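PDB 6MLY: bifunctional GH43-CE protein from Bacteroides eggerthii, which probably hydrolyses xylan-type polysaccharides, joining a family 43 glycoside hydrolase domain, likely a xylan 1,4-beta-xylosidase, to a likely carbohydrate esterase domain. Local coordinates for residues Asn23-Asp29 against Val273-Leu279; Thr374-Thr380 against Lys445-Arg451. All blocks are in the same frame, centred on the assembly; numbering follows the deposited sequence.

Contact 1. Residues Asn23-Asp29 against Val273-Leu279; sequences NPVIYAD and VGRIPYL. With EDO (1,2-ethanediol), chain F.
In the family 43 glycoside hydrolase domain, the N-terminal loop from P24 to D29 packs along strand 275-282, an outermost strand of a three-stranded antiparallel sheet. P277 and I276 carry much of the apolar packing. The P277 ring meets I26 through its CG, 3.7 Å from I26 CB. I276 CD1 lies over one face of the Y27 ring, 4.0 Å from Y27 CE2, and also touches P24 CB. Its CG1 branch sits between the backbone N and the carbonyl carbon (chi1 57°), which sends CD1 to these two residues and leaves CG2 against the backbone of A28. V273 CG1 comes to the edge of the same tyrosine ring. Further along the strand, V25 CG1 touches L279 CD1 at 3.8 Å, the two side chains crossing at about a right angle.

A backbone-to-carboxylate bond lies at the other end. R275 N donates to D29 OD1 at 2.9 Å, on the anti side of the carboxylate and 19° out of its plane. D29 OD2 accepts from G486 N, so both carboxylate oxygens are used. G274 CA lies 3.6 Å from D29 OD1, and a side chain on G274 would collide with that oxygen. Two CA-H...O contacts run beside this bond, including I276 CA to A28 O at 3.3 Å. R275 NH1 and NH2 both donate to O1 of an ethanediol, probably from the crystallisation liquor, which also bonds D32 OD2. The R275 side chain is about 9 Å from that of D143, predicted to tune the catalytic acid. The chemistry implies an apolar seam fixed at one end by a buried carboxylate with two backbone N-H partners.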
loop_
_atom_site.group_PDB
_atom_site.type_symbol
_atom_site.label_atom_id
_atom_site.label_comp_id
_atom_site.label_asym_id
_atom_site.label_seq_id
_atom_site.Cartn_x
_atom_site.Cartn_y
_atom_site.Cartn_z
ATOM N N ASN A 23 11.833 18.350 9.345
ATOM C CA ASN A 23 10.484 18.499 8.824
ATOM C C ASN A 23 10.275 17.400 7.784
ATOM O O ASN A 23 11.205 17.096 7.042
ATOM C CB ASN A 23 10.313 19.918 8.268
ATOM C CG ASN A 23 8.985 20.169 7.586
ATOM O OD1 ASN A 23 8.618 19.446 6.657
ATOM N ND2 ASN A 23 8.278 21.202 8.025
ATOM N N PRO A 24 9.082 16.790 7.720
ATOM C CA PRO A 24 7.900 17.085 8.518
ATOM C C PRO A 24 7.996 16.628 9.980
ATOM O O PRO A 24 8.409 15.495 10.245
ATOM C CB PRO A 24 6.791 16.288 7.817
ATOM C CG PRO A 24 7.513 15.081 7.287
ATOM C CD PRO A 24 8.865 15.615 6.867
ATOM N N VAL A 25 7.579 17.515 10.893
ATOM C CA VAL A 25 7.692 17.314 12.342
ATOM C C VAL A 25 6.740 16.200 12.790
ATOM O O VAL A 25 6.984 15.557 13.814
ATOM C CB VAL A 25 7.429 18.619 13.119
ATOM C CG1 VAL A 25 8.470 19.679 12.791
ATOM C CG2 VAL A 25 6.019 19.154 12.898
ATOM N N ILE A 26 5.640 16.024 12.045
ATOM C CA ILE A 26 4.766 14.854 12.164
ATOM C C ILE A 26 4.548 14.267 10.764
ATOM O O ILE A 26 3.809 14.835 9.962
ATOM C CB ILE A 26 3.423 15.211 12.834
ATOM C CG1 ILE A 26 3.612 15.747 14.257
ATOM C CG2 ILE A 26 2.477 14.012 12.794
ATOM C CD1 ILE A 26 2.330 16.173 14.932
ATOM N N TYR A 27 5.179 13.122 10.483
ATOM C CA TYR A 27 4.959 12.428 9.224
ATOM C C TYR A 27 3.729 11.523 9.371
ATOM O O TYR A 27 3.853 10.297 9.434
ATOM C CB TYR A 27 6.209 11.648 8.807
ATOM C CG TYR A 27 6.419 11.529 7.317
ATOM C CD1 TYR A 27 7.692 11.599 6.773
ATOM C CD2 TYR A 27 5.353 11.371 6.444
ATOM C CE1 TYR A 27 7.903 11.495 5.406
ATOM C CE2 TYR A 27 5.546 11.268 5.076
ATOM C CZ TYR A 27 6.826 11.325 4.553
ATOM O OH TYR A 27 7.017 11.207 3.207
ATOM N N ALA A 28 2.547 12.150 9.432
ATOM C CA ALA A 28 1.274 11.446 9.610
ATOM C C ALA A 28 0.108 12.428 9.457
ATOM O O ALA A 28 0.292 13.643 9.515
ATOM C CB ALA A 28 1.226 10.765 10.956
ATOM N N ASP A 29 -1.090 11.865 9.288
ATOM C CA ASP A 29 -2.297 12.593 8.941
ATOM C C ASP A 29 -2.820 13.319 10.189
ATOM O O ASP A 29 -3.547 12.742 10.999
ATOM C CB ASP A 29 -3.318 11.632 8.326
ATOM C CG ASP A 29 -4.533 12.289 7.697
ATOM O OD1 ASP A 29 -4.358 13.256 6.926
ATOM O OD2 ASP A 29 -5.649 11.809 7.970
ATOM N N VAL A 273 -0.359 8.683 2.716
ATOM C CA VAL A 273 -0.153 8.847 4.161
ATOM C C VAL A 273 -1.148 9.887 4.702
ATOM O O VAL A 273 -1.675 9.727 5.806
ATOM C CB VAL A 273 1.311 9.213 4.487
ATOM C CG1 VAL A 273 1.621 10.681 4.225
ATOM C CG2 VAL A 273 1.688 8.825 5.910
ATOM N N GLY A 274 -1.410 10.937 3.912
ATOM C CA GLY A 274 -2.436 11.937 4.231
ATOM C C GLY A 274 -1.913 13.363 4.130
ATOM O O GLY A 274 -1.268 13.730 3.143
ATOM N N ARG A 275 -2.217 14.161 5.165
ATOM C CA ARG A 275 -1.930 15.607 5.227
ATOM C C ARG A 275 -1.124 15.894 6.504
ATOM O O ARG A 275 -1.654 15.816 7.611
ATOM C CB ARG A 275 -3.246 16.388 5.146
ATOM C CG ARG A 275 -4.127 15.985 3.970
ATOM C CD ARG A 275 -5.285 16.934 3.708
ATOM N NE ARG A 275 -6.456 16.654 4.532
ATOM C CZ ARG A 275 -7.388 17.548 4.857
ATOM N NH1 ARG A 275 -7.300 18.792 4.420
ATOM N NH2 ARG A 275 -8.402 17.198 5.629
ATOM N N ILE A 276 0.164 16.220 6.326
ATOM C CA ILE A 276 1.193 16.041 7.362
ATOM C C ILE A 276 1.677 17.406 7.855
ATOM O O ILE A 276 2.029 18.266 7.053
ATOM C CB ILE A 276 2.349 15.148 6.844
ATOM C CG1 ILE A 276 3.011 15.696 5.577
ATOM C CG2 ILE A 276 1.885 13.715 6.619
ATOM C CD1 ILE A 276 4.379 15.120 5.320
ATOM N N PRO A 277 1.664 17.660 9.185
ATOM C CA PRO A 277 2.194 18.898 9.764
ATOM C C PRO A 277 3.610 19.335 9.350
ATOM O O PRO A 277 4.521 18.499 9.238
ATOM C CB PRO A 277 2.200 18.575 11.263
ATOM C CG PRO A 277 0.999 17.684 11.436
ATOM C CD PRO A 277 1.030 16.807 10.204
ATOM N N TYR A 278 3.754 20.656 9.152
ATOM C CA TYR A 278 4.998 21.348 8.805
ATOM C C TYR A 278 5.172 22.563 9.729
ATOM O O TYR A 278 4.214 23.297 9.983
ATOM C CB TYR A 278 4.971 21.832 7.352
ATOM C CG TYR A 278 5.438 20.839 6.315
ATOM C CD1 TYR A 278 4.810 19.613 6.161
ATOM C CD2 TYR A 278 6.488 21.136 5.457
ATOM C CE1 TYR A 278 5.227 18.704 5.202
ATOM C CE2 TYR A 278 6.917 20.236 4.494
ATOM C CZ TYR A 278 6.285 19.012 4.366
ATOM O OH TYR A 278 6.694 18.117 3.421
ATOM N N LEU A 279 6.400 22.767 10.219
ATOM C CA LEU A 279 6.779 23.954 10.975
ATOM C C LEU A 279 7.826 24.743 10.178
ATOM O O LEU A 279 8.841 24.186 9.764
ATOM C CB LEU A 279 7.325 23.523 12.341
ATOM C CG LEU A 279 6.279 23.078 13.362
ATOM C CD1 LEU A 279 6.937 22.599 14.647
ATOM C CD2 LEU A 279 5.300 24.202 13.662
HETATM C C1 EDO F . -10.450 20.326 5.029
HETATM O O1 EDO F . -9.371 19.967 5.901
HETATM C C2 EDO F . -11.758 19.932 5.698
HETATM O O2 EDO F . -11.853 20.590 6.969
#

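Contact 2. Residues Thr374-Thr380 against Lys445-Arg451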
loop_
_atom_site.group_PDB
_atom_site.type_symbol
_atom_site.label_atom_id
_atom_site.label_comp_id
_atom_site.label_asym_id
_atom_site.label_seq_id
_atom_site.Cartn_x
_atom_site.Cartn_y
_atom_site.Cartn_z
ATOM N N THR A 374 -1.492 5.574 9.707
ATOM C CA THR A 374 -0.247 5.133 9.100
ATOM C C THR A 374 0.783 6.247 9.281
ATOM O O THR A 374 0.411 7.408 9.424
ATOM C CB THR A 374 -0.422 4.776 7.620
ATOM O OG1 THR A 374 -1.024 5.880 6.947
ATOM C CG2 THR A 374 -1.256 3.530 7.412
ATOM N N ILE A 375 2.066 5.887 9.286
ATOM C CA ILE A 375 3.125 6.849 9.536
ATOM C C ILE A 375 4.159 6.758 8.413
ATOM O O ILE A 375 4.322 5.705 7.808
ATOM C CB ILE A 375 3.747 6.623 10.928
ATOM C CG1 ILE A 375 4.507 5.299 11.024
ATOM C CG2 ILE A 375 2.679 6.733 12.005
ATOM C CD1 ILE A 375 5.173 5.072 12.363
ATOM N N GLY A 376 4.845 7.878 8.157
ATOM C CA GLY A 376 5.916 7.954 7.166
ATOM C C GLY A 376 7.293 8.051 7.824
ATOM O O GLY A 376 7.394 8.313 9.023
ATOM N N PRO A 377 8.354 7.854 7.030
ATOM C CA PRO A 377 8.275 7.623 5.594
ATOM C C PRO A 377 7.859 6.194 5.199
ATOM O O PRO A 377 7.318 5.998 4.110
ATOM C CB PRO A 377 9.699 7.913 5.094
ATOM C CG PRO A 377 10.570 7.546 6.267
ATOM C CD PRO A 377 9.754 7.965 7.471
ATOM N N VAL A 378 8.126 5.222 6.081
ATOM C CA VAL A 378 7.683 3.822 5.930
ATOM C C VAL A 378 7.038 3.374 7.243
ATOM O O VAL A 378 7.279 3.981 8.296
ATOM C CB VAL A 378 8.843 2.878 5.563
ATOM C CG1 VAL A 378 9.496 3.267 4.245
ATOM C CG2 VAL A 378 9.878 2.785 6.678
ATOM N N CYS A 379 6.234 2.310 7.175
ATOM C CA CYS A 379 5.695 1.684 8.375
ATOM C C CYS A 379 5.238 0.249 8.084
ATOM O O CYS A 379 5.177 -0.200 6.927
ATOM C CB CYS A 379 4.549 2.498 8.973
ATOM S SG CYS A 379 3.024 2.493 7.991
ATOM N N THR A 380 4.937 -0.460 9.176
ATOM C CA THR A 380 4.486 -1.817 9.144
ATOM C C THR A 380 3.609 -2.066 10.375
ATOM O O THR A 380 4.072 -1.908 11.496
ATOM C CB THR A 380 5.691 -2.764 9.060
ATOM O OG1 THR A 380 6.351 -2.505 7.819
ATOM C CG2 THR A 380 5.315 -4.228 9.159
ATOM N N LYS A 445 0.364 -9.070 8.564
ATOM C CA LYS A 445 1.269 -7.929 8.487
ATOM C C LYS A 445 0.864 -7.087 7.271
ATOM O O LYS A 445 0.415 -7.620 6.263
ATOM C CB LYS A 445 2.719 -8.423 8.404
ATOM C CG LYS A 445 3.802 -7.348 8.375
ATOM C CD LYS A 445 5.163 -7.820 8.886
ATOM C CE LYS A 445 5.879 -8.761 7.938
ATOM N NZ LYS A 445 7.230 -9.128 8.430
ATOM N N ALA A 446 0.996 -5.766 7.399
ATOM C CA ALA A 446 0.714 -4.831 6.318
ATOM C C ALA A 446 1.811 -3.765 6.299
ATOM O O ALA A 446 1.978 -3.054 7.277
ATOM C CB ALA A 446 -0.652 -4.221 6.510
ATOM N N GLU A 447 2.558 -3.696 5.192
ATOM C CA GLU A 447 3.661 -2.752 5.014
ATOM C C GLU A 447 3.177 -1.558 4.185
ATOM O O GLU A 447 2.233 -1.680 3.403
ATOM C CB GLU A 447 4.850 -3.416 4.317
ATOM C CG GLU A 447 5.452 -4.580 5.089
ATOM C CD GLU A 447 6.816 -5.023 4.588
ATOM O OE1 GLU A 447 6.905 -5.422 3.405
ATOM O OE2 GLU A 447 7.788 -4.948 5.378
ATOM N N CYS A 448 3.846 -0.415 4.376
ATOM C CA CYS A 448 3.553 0.839 3.679
ATOM C C CYS A 448 4.864 1.514 3.261
ATOM O O CYS A 448 5.731 1.772 4.105
ATOM C CB CYS A 448 2.783 1.814 4.567
ATOM S SG CYS A 448 1.094 1.287 4.978
ATOM N N ASP A 449 4.996 1.793 1.960
ATOM C CA ASP A 449 6.106 2.581 1.436
ATOM C C ASP A 449 5.536 3.881 0.864
ATOM O O ASP A 449 4.929 3.882 -0.213
ATOM C CB ASP A 449 6.933 1.818 0.392
ATOM C CG ASP A 449 8.273 2.474 0.094
ATOM O OD1 ASP A 449 8.701 3.312 0.909
ATOM O OD2 ASP A 449 8.881 2.155 -0.946
ATOM N N PHE A 450 5.714 4.967 1.626
ATOM C CA PHE A 450 5.355 6.316 1.211
ATOM C C PHE A 450 6.591 7.032 0.643
ATOM O O PHE A 450 6.451 8.072 0.012
ATOM C CB PHE A 450 4.727 7.082 2.382
ATOM C CG PHE A 450 3.506 6.421 2.983
ATOM C CD1 PHE A 450 2.296 6.404 2.301
ATOM C CD2 PHE A 450 3.563 5.809 4.228
ATOM C CE1 PHE A 450 1.174 5.796 2.849
ATOM C CE2 PHE A 450 2.440 5.203 4.774
ATOM C CZ PHE A 450 1.249 5.194 4.083
ATOM N N ARG A 451 7.787 6.456 0.846
ATOM C CA ARG A 451 9.059 7.033 0.368
ATOM C C ARG A 451 8.862 7.607 -1.040
ATOM O O ARG A 451 8.601 6.862 -1.982
ATOM C CB ARG A 451 10.180 5.986 0.324
ATOM C CG ARG A 451 10.678 5.522 1.687
ATOM C CD ARG A 451 11.770 4.460 1.638
ATOM N NE ARG A 451 11.383 3.272 0.883
ATOM C CZ ARG A 451 11.638 2.021 1.248
ATOM N NH1 ARG A 451 12.331 1.771 2.346
ATOM N NH2 ARG A 451 11.181 1.023 0.517
#
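C379 and C448 are an antiparallel hydrogen-bonded pair between strands 378-386 and 441-449, with the non-hydrogen-bonded pairs V378-D449 and T380-E447 on either side. C448 N donates to C379 O at 2.9 Å. C379 N returns a bond to C448 O at 3.2 Å, in the carbonyl plane on a lone pair. C379 O has a second donor, T380 OG1 at 2.7 Å. The two donors reach it from opposite faces of its plane. OG1 also has a weak hydrogen bond with K513 O. At T380, chi1 of -64° sets OG1 anti to the carbonyl carbon, while CG2 packs on K445 CG at 3.6 Å. A valine here would probably leave C379 O with C448 N alone from this pair of donors and put a methyl group beside the carboxylate of E447. That carboxylate is held by Y460 and S515.

Past the strand end, F450 N donates to P377 O at 3.1 Å, nearly straight on to the carbonyl (C=O...N 168°). The F450 ring turns its edge to I375 O and C379 SG, and T374 crosses it at about a right angle. T374 OG1 itself is bonded to Y487 O.

D449 OD1 accepts from R451 N at 3.3 Å, which makes an Asx turn. The same oxygen is 2.7 Å from R451 NE in a salt bridge, and R451 NH2 has D516 as a further partner. V378 CG1 lies over one face of this guanidinium. C448 touches L400 and C379 touches F489, both on strands of the eight-stranded sheet. The cysteine side thus faces the partner sheet of a concanavalin A-like beta-sandwich.

Overall arrangement
Contact 1 closes before contact 2 opens along the chain, so the two lie in series. Their centres are 14 Å apart. Contact 1 belongs to the family 43 glycoside hydrolase domain, and contact 2 to the concanavalin A-like domain. They share no sheet: strand 275-282 edges a three-stranded sheet, while strands 378-386 and 441-449 are neighbours in a seven-stranded one. The two contacts nevertheless touch. Y27 O lies 2.9 Å from G376 N, a probable hydrogen bond, and V273 N packs on F450 CE1. A28 CB also meets T374 O. D29 O accepts from R373. Together they form part of the interface between the two domains.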